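Local structure of Lpg2148(MvcA) (Legionella pneumophila subsp. pneumophila str. Philadelphia 1, 6K11) at residues 91-105 and 324-336. The protein probably regulates the host ubiquitin-conjugating enzyme UBE2N through deamidase-mediated deubiquitination, as an effector of Legionella. Numbering follows the deposited sequence.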
loop_
_atom_site.group_PDB
_atom_site.type_symbol
_atom_site.label_atom_id
_atom_site.label_comp_id
_atom_site.label_asym_id
_atom_site.label_seq_id
_atom_site.Cartn_x
_atom_site.Cartn_y
_atom_site.Cartn_z
ATOM N N PHE A 91 -11.087 6.832 -12.531
ATOM C CA PHE A 91 -11.208 5.712 -11.597
ATOM C C PHE A 91 -10.563 6.050 -10.260
ATOM O O PHE A 91 -11.109 5.731 -9.196
ATOM C CB PHE A 91 -10.569 4.462 -12.215
ATOM C CG PHE A 91 -11.013 3.155 -11.588
ATOM C CD1 PHE A 91 -12.349 2.912 -11.300
ATOM C CD2 PHE A 91 -10.085 2.160 -11.319
ATOM C CE1 PHE A 91 -12.751 1.711 -10.729
ATOM C CE2 PHE A 91 -10.480 0.946 -10.758
ATOM C CZ PHE A 91 -11.818 0.725 -10.459
ATOM N N HIS A 92 -9.412 6.728 -10.297
ATOM C CA HIS A 92 -8.687 7.057 -9.073
ATOM C C HIS A 92 -9.491 7.978 -8.166
ATOM O O HIS A 92 -9.363 7.903 -6.939
ATOM C CB HIS A 92 -7.337 7.684 -9.436
ATOM C CG HIS A 92 -6.666 8.406 -8.307
ATOM N ND1 HIS A 92 -5.842 7.771 -7.399
ATOM C CD2 HIS A 92 -6.663 9.718 -7.961
ATOM C CE1 HIS A 92 -5.378 8.656 -6.533
ATOM N NE2 HIS A 92 -5.860 9.844 -6.853
ATOM N N PHE A 93 -10.324 8.849 -8.737
ATOM C CA PHE A 93 -11.123 9.750 -7.917
ATOM C C PHE A 93 -12.494 9.184 -7.561
ATOM O O PHE A 93 -13.214 9.812 -6.779
ATOM C CB PHE A 93 -11.281 11.106 -8.616
ATOM C CG PHE A 93 -10.033 11.941 -8.578
ATOM C CD1 PHE A 93 -9.541 12.416 -7.373
ATOM C CD2 PHE A 93 -9.336 12.225 -9.737
ATOM C CE1 PHE A 93 -8.385 13.167 -7.327
ATOM C CE2 PHE A 93 -8.173 12.979 -9.699
ATOM C CZ PHE A 93 -7.699 13.450 -8.498
ATOM N N THR A 94 -12.872 8.026 -8.097
ATOM C CA THR A 94 -14.104 7.389 -7.658
ATOM C C THR A 94 -13.937 6.929 -6.218
ATOM O O THR A 94 -12.854 6.501 -5.813
ATOM C CB THR A 94 -14.467 6.203 -8.559
ATOM O OG1 THR A 94 -14.603 6.647 -9.915
ATOM C CG2 THR A 94 -15.797 5.581 -8.131
ATOM N N LYS A 95 -15.008 7.033 -5.437
ATOM C CA LYS A 95 -14.939 6.637 -4.038
ATOM C C LYS A 95 -14.890 5.115 -3.893
ATOM O O LYS A 95 -15.435 4.365 -4.708
ATOM C CB LYS A 95 -16.126 7.203 -3.250
ATOM C CG LYS A 95 -17.478 6.908 -3.865
ATOM C CD LYS A 95 -18.127 5.626 -3.334
ATOM C CE LYS A 95 -19.616 5.586 -3.726
ATOM N NZ LYS A 95 -20.113 4.218 -3.934
ATOM N N TYR A 96 -14.228 4.670 -2.833
ATOM C CA TYR A 96 -14.284 3.273 -2.431
ATOM C C TYR A 96 -15.563 3.003 -1.640
ATOM O O TYR A 96 -16.051 3.860 -0.899
ATOM C CB TYR A 96 -13.069 2.907 -1.575
ATOM C CG TYR A 96 -11.768 2.687 -2.335
ATOM C CD1 TYR A 96 -11.498 1.464 -2.953
ATOM C CD2 TYR A 96 -10.797 3.691 -2.409
ATOM C CE1 TYR A 96 -10.306 1.242 -3.636
ATOM C CE2 TYR A 96 -9.594 3.481 -3.096
ATOM C CZ TYR A 96 -9.357 2.246 -3.701
ATOM O OH TYR A 96 -8.182 2.014 -4.386
ATOM N N GLU A 97 -16.106 1.796 -1.805
ATOM C CA GLU A 97 -17.205 1.299 -0.985
ATOM C C GLU A 97 -16.717 0.232 -0.008
ATOM O O GLU A 97 -15.926 -0.647 -0.361
ATOM C CB GLU A 97 -18.337 0.747 -1.855
ATOM C CG GLU A 97 -19.250 1.842 -2.348
ATOM C CD GLU A 97 -20.284 1.319 -3.311
ATOM O OE1 GLU A 97 -20.001 1.447 -4.531
ATOM O OE2 GLU A 97 -21.349 0.801 -2.875
ATOM N N ALA A 98 -17.180 0.317 1.230
ATOM C CA ALA A 98 -16.868 -0.742 2.177
ATOM C C ALA A 98 -17.542 -2.040 1.745
ATOM O O ALA A 98 -18.698 -2.046 1.315
ATOM C CB ALA A 98 -17.304 -0.337 3.589
ATOM N N LEU A 99 -16.792 -3.143 1.818
ATOM C CA LEU A 99 -17.379 -4.457 1.598
ATOM C C LEU A 99 -18.365 -4.755 2.722
ATOM O O LEU A 99 -18.029 -4.620 3.903
ATOM C CB LEU A 99 -16.286 -5.534 1.535
ATOM C CG LEU A 99 -16.719 -6.952 1.134
ATOM C CD1 LEU A 99 -17.249 -6.980 -0.296
ATOM C CD2 LEU A 99 -15.569 -7.960 1.305
ATOM N N SER A 100 -19.587 -5.136 2.356
ATOM C CA SER A 100 -20.590 -5.506 3.344
ATOM C C SER A 100 -20.112 -6.703 4.172
ATOM O O SER A 100 -19.160 -7.408 3.818
ATOM C CB SER A 100 -21.918 -5.832 2.662
ATOM O OG SER A 100 -21.991 -7.217 2.357
ATOM N N ALA A 101 -20.803 -6.936 5.292
ATOM C CA ALA A 101 -20.313 -7.898 6.277
ATOM C C ALA A 101 -20.221 -9.309 5.707
ATOM O O ALA A 101 -19.385 -10.103 6.162
ATOM C CB ALA A 101 -21.204 -7.881 7.518
ATOM N N ASP A 102 -21.064 -9.643 4.725
ATOM C CA ASP A 102 -20.994 -10.928 4.038
ATOM C C ASP A 102 -20.426 -10.821 2.630
ATOM O O ASP A 102 -20.342 -11.837 1.932
ATOM C CB ASP A 102 -22.388 -11.559 3.960
ATOM C CG ASP A 102 -22.937 -11.947 5.316
ATOM O OD1 ASP A 102 -22.171 -12.521 6.127
ATOM O OD2 ASP A 102 -24.129 -11.676 5.578
ATOM N N GLY A 103 -20.055 -9.623 2.191
ATOM C CA GLY A 103 -19.665 -9.403 0.818
ATOM C C GLY A 103 -20.813 -9.283 -0.157
ATOM O O GLY A 103 -20.573 -9.258 -1.371
ATOM N N ASP A 104 -22.053 -9.187 0.337
ATOM C CA ASP A 104 -23.218 -9.232 -0.544
ATOM C C ASP A 104 -23.218 -8.088 -1.542
ATOM O O ASP A 104 -23.620 -8.272 -2.696
ATOM C CB ASP A 104 -24.511 -9.201 0.272
ATOM C CG ASP A 104 -24.633 -10.375 1.208
ATOM O OD1 ASP A 104 -24.628 -11.526 0.721
ATOM O OD2 ASP A 104 -24.742 -10.140 2.430
ATOM N N ASN A 105 -22.792 -6.894 -1.121
ATOM C CA ASN A 105 -22.914 -5.747 -2.014
ATOM C C ASN A 105 -22.047 -5.924 -3.256
ATOM O O ASN A 105 -22.465 -5.577 -4.367
ATOM C CB ASN A 105 -22.591 -4.443 -1.282
ATOM C CG ASN A 105 -21.247 -4.457 -0.583
ATOM O OD1 ASN A 105 -20.635 -5.505 -0.377
ATOM N ND2 ASN A 105 -20.780 -3.270 -0.204
ATOM N N PRO A 324 -7.446 -4.908 13.711
ATOM C CA PRO A 324 -8.610 -4.995 12.823
ATOM C C PRO A 324 -8.274 -4.517 11.421
ATOM O O PRO A 324 -7.490 -3.583 11.234
ATOM C CB PRO A 324 -9.634 -4.063 13.490
ATOM C CG PRO A 324 -9.238 -4.038 14.938
ATOM C CD PRO A 324 -7.741 -4.155 14.948
ATOM N N LEU A 325 -8.880 -5.175 10.433
ATOM C CA LEU A 325 -8.746 -4.816 9.031
ATOM C C LEU A 325 -10.127 -4.570 8.449
ATOM O O LEU A 325 -11.133 -5.091 8.943
ATOM C CB LEU A 325 -8.048 -5.926 8.218
ATOM C CG LEU A 325 -6.692 -6.441 8.700
ATOM C CD1 LEU A 325 -6.276 -7.692 7.898
ATOM C CD2 LEU A 325 -5.645 -5.352 8.589
ATOM N N ARG A 326 -10.165 -3.780 7.379
ATOM C CA ARG A 326 -11.388 -3.564 6.626
ATOM C C ARG A 326 -11.057 -3.581 5.144
ATOM O O ARG A 326 -9.948 -3.226 4.736
ATOM C CB ARG A 326 -12.074 -2.243 6.996
ATOM C CG ARG A 326 -11.296 -1.018 6.633
ATOM C CD ARG A 326 -12.161 0.218 6.795
ATOM N NE ARG A 326 -11.460 1.415 6.353
ATOM C CZ ARG A 326 -11.723 2.639 6.793
ATOM N NH1 ARG A 326 -12.688 2.833 7.685
ATOM N NH2 ARG A 326 -11.026 3.663 6.331
ATOM N N VAL A 327 -12.036 -3.993 4.347
ATOM C CA VAL A 327 -11.884 -4.168 2.909
ATOM C C VAL A 327 -12.827 -3.197 2.216
ATOM O O VAL A 327 -14.017 -3.143 2.546
ATOM C CB VAL A 327 -12.191 -5.615 2.479
ATOM C CG1 VAL A 327 -11.876 -5.816 1.004
ATOM C CG2 VAL A 327 -11.433 -6.621 3.353
ATOM N N LYS A 328 -12.299 -2.438 1.257
ATOM C CA LYS A 328 -13.103 -1.554 0.426
ATOM C C LYS A 328 -12.716 -1.783 -1.027
ATOM O O LYS A 328 -11.618 -2.260 -1.324
ATOM C CB LYS A 328 -12.932 -0.070 0.807
ATOM C CG LYS A 328 -11.501 0.392 0.943
ATOM C CD LYS A 328 -11.371 1.739 1.699
ATOM C CE LYS A 328 -9.980 2.331 1.458
ATOM N NZ LYS A 328 -9.557 3.394 2.400
ATOM N N PHE A 329 -13.634 -1.435 -1.930
ATOM C CA PHE A 329 -13.483 -1.782 -3.332
ATOM C C PHE A 329 -14.155 -0.729 -4.198
ATOM O O PHE A 329 -15.034 0.016 -3.756
ATOM C CB PHE A 329 -14.090 -3.155 -3.642
ATOM C CG PHE A 329 -15.589 -3.161 -3.582
ATOM C CD1 PHE A 329 -16.348 -2.885 -4.715
ATOM C CD2 PHE A 329 -16.245 -3.404 -2.385
ATOM C CE1 PHE A 329 -17.731 -2.865 -4.662
ATOM C CE2 PHE A 329 -17.632 -3.391 -2.321
ATOM C CZ PHE A 329 -18.377 -3.114 -3.465
ATOM N N LYS A 330 -13.731 -0.698 -5.453
ATOM C CA LYS A 330 -14.376 0.093 -6.485
ATOM C C LYS A 330 -14.252 -0.688 -7.784
ATOM O O LYS A 330 -13.303 -1.460 -7.972
ATOM C CB LYS A 330 -13.751 1.481 -6.593
ATOM C CG LYS A 330 -12.288 1.471 -6.973
ATOM C CD LYS A 330 -11.855 2.876 -7.358
ATOM C CE LYS A 330 -10.692 3.367 -6.559
ATOM N NZ LYS A 330 -10.642 4.859 -6.491
ATOM N N ILE A 331 -15.225 -0.510 -8.673
ATOM C CA ILE A 331 -15.350 -1.392 -9.822
ATOM C C ILE A 331 -15.677 -0.576 -11.065
ATOM O O ILE A 331 -16.352 0.453 -10.999
ATOM C CB ILE A 331 -16.412 -2.487 -9.543
ATOM C CG1 ILE A 331 -16.503 -3.469 -10.708
ATOM C CG2 ILE A 331 -17.764 -1.856 -9.204
ATOM C CD1 ILE A 331 -17.336 -4.704 -10.417
ATOM N N THR A 332 -15.174 -1.040 -12.209
ATOM C CA THR A 332 -15.450 -0.390 -13.479
ATOM C C THR A 332 -15.438 -1.431 -14.585
ATOM O O THR A 332 -14.877 -2.525 -14.443
ATOM C CB THR A 332 -14.433 0.722 -13.781
ATOM O OG1 THR A 332 -14.726 1.292 -15.060
ATOM C CG2 THR A 332 -13.005 0.150 -13.806
ATOM N N GLU A 333 -16.086 -1.093 -15.688
ATOM C CA GLU A 333 -15.960 -1.944 -16.857
ATOM C C GLU A 333 -14.703 -1.573 -17.630
ATOM O O GLU A 333 -14.169 -0.467 -17.504
ATOM C CB GLU A 333 -17.196 -1.853 -17.746
ATOM C CG GLU A 333 -18.473 -1.955 -16.938
ATOM C CD GLU A 333 -19.691 -1.463 -17.675
ATOM O OE1 GLU A 333 -20.379 -0.548 -17.153
ATOM O OE2 GLU A 333 -19.975 -2.023 -18.751
ATOM N N ILE A 334 -14.228 -2.530 -18.420
ATOM C CA ILE A 334 -13.003 -2.423 -19.202
ATOM C C ILE A 334 -13.381 -2.550 -20.671
ATOM O O ILE A 334 -14.224 -3.380 -21.027
ATOM C CB ILE A 334 -11.995 -3.528 -18.793
ATOM C CG1 ILE A 334 -11.141 -3.126 -17.576
ATOM C CG2 ILE A 334 -11.137 -4.007 -19.962
ATOM C CD1 ILE A 334 -11.148 -1.690 -17.237
ATOM N N ASN A 335 -12.756 -1.740 -21.524
ATOM C CA ASN A 335 -12.852 -1.942 -22.965
ATOM C C ASN A 335 -11.663 -2.774 -23.428
ATOM O O ASN A 335 -10.542 -2.249 -23.481
ATOM C CB ASN A 335 -12.884 -0.597 -23.694
ATOM C CG ASN A 335 -12.903 -0.750 -25.213
ATOM O OD1 ASN A 335 -12.934 -1.862 -25.749
ATOM N ND2 ASN A 335 -12.901 0.372 -25.909
ATOM N N PRO A 336 -11.850 -4.048 -23.785
ATOM C CA PRO A 336 -10.690 -4.888 -24.125
ATOM C C PRO A 336 -9.902 -4.402 -25.319
ATOM O O PRO A 336 -8.687 -4.634 -25.368
ATOM C CB PRO A 336 -11.317 -6.261 -24.402
ATOM C CG PRO A 336 -12.601 -6.247 -23.688
ATOM C CD PRO A 336 -13.102 -4.825 -23.776
#
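Lys330 and Phe329, neighbours on strand 325-333, meet segment 91-105 on different faces of an antiparallel sheet, and illustrate how a short edge strand, 97-98, is fastened by side chains as well as backbone. Three backbone bonds set the register: Glu97 exchanges two with Phe329, and Leu99 N gives the third to Val327 O, nearly straight, with an N-H...O angle of 172°. The Lys330 chain, bent at chi3 (124°), threads between two rings. Its CD lies 3.8 Å from the centroid of the Phe91 ring, over one face, while Thr332 CG2 covers the opposite face; Lys330 CE sits over the Tyr96 ring, 3.3 Å from CZ. The ammonium then reaches the turn that follows helix 85-93: NZ donates to Phe91 O at 2.9 Å and to Thr94 O at 2.8 Å, with a cation-pi contact to Tyr96 besides. Across the other face of Tyr96 runs the extended Lys328, its NZ in a salt bridge with Asp127 of strand 120-129. On the Glu97 side of the sheet, Glu97 CB lies over one face of the Phe329 ring. Asn105 meets that ring at its edge, amide and ring planes 85° apart, while ND2 donates to Ala98 O at 2.9 Å, in the carbonyl plane.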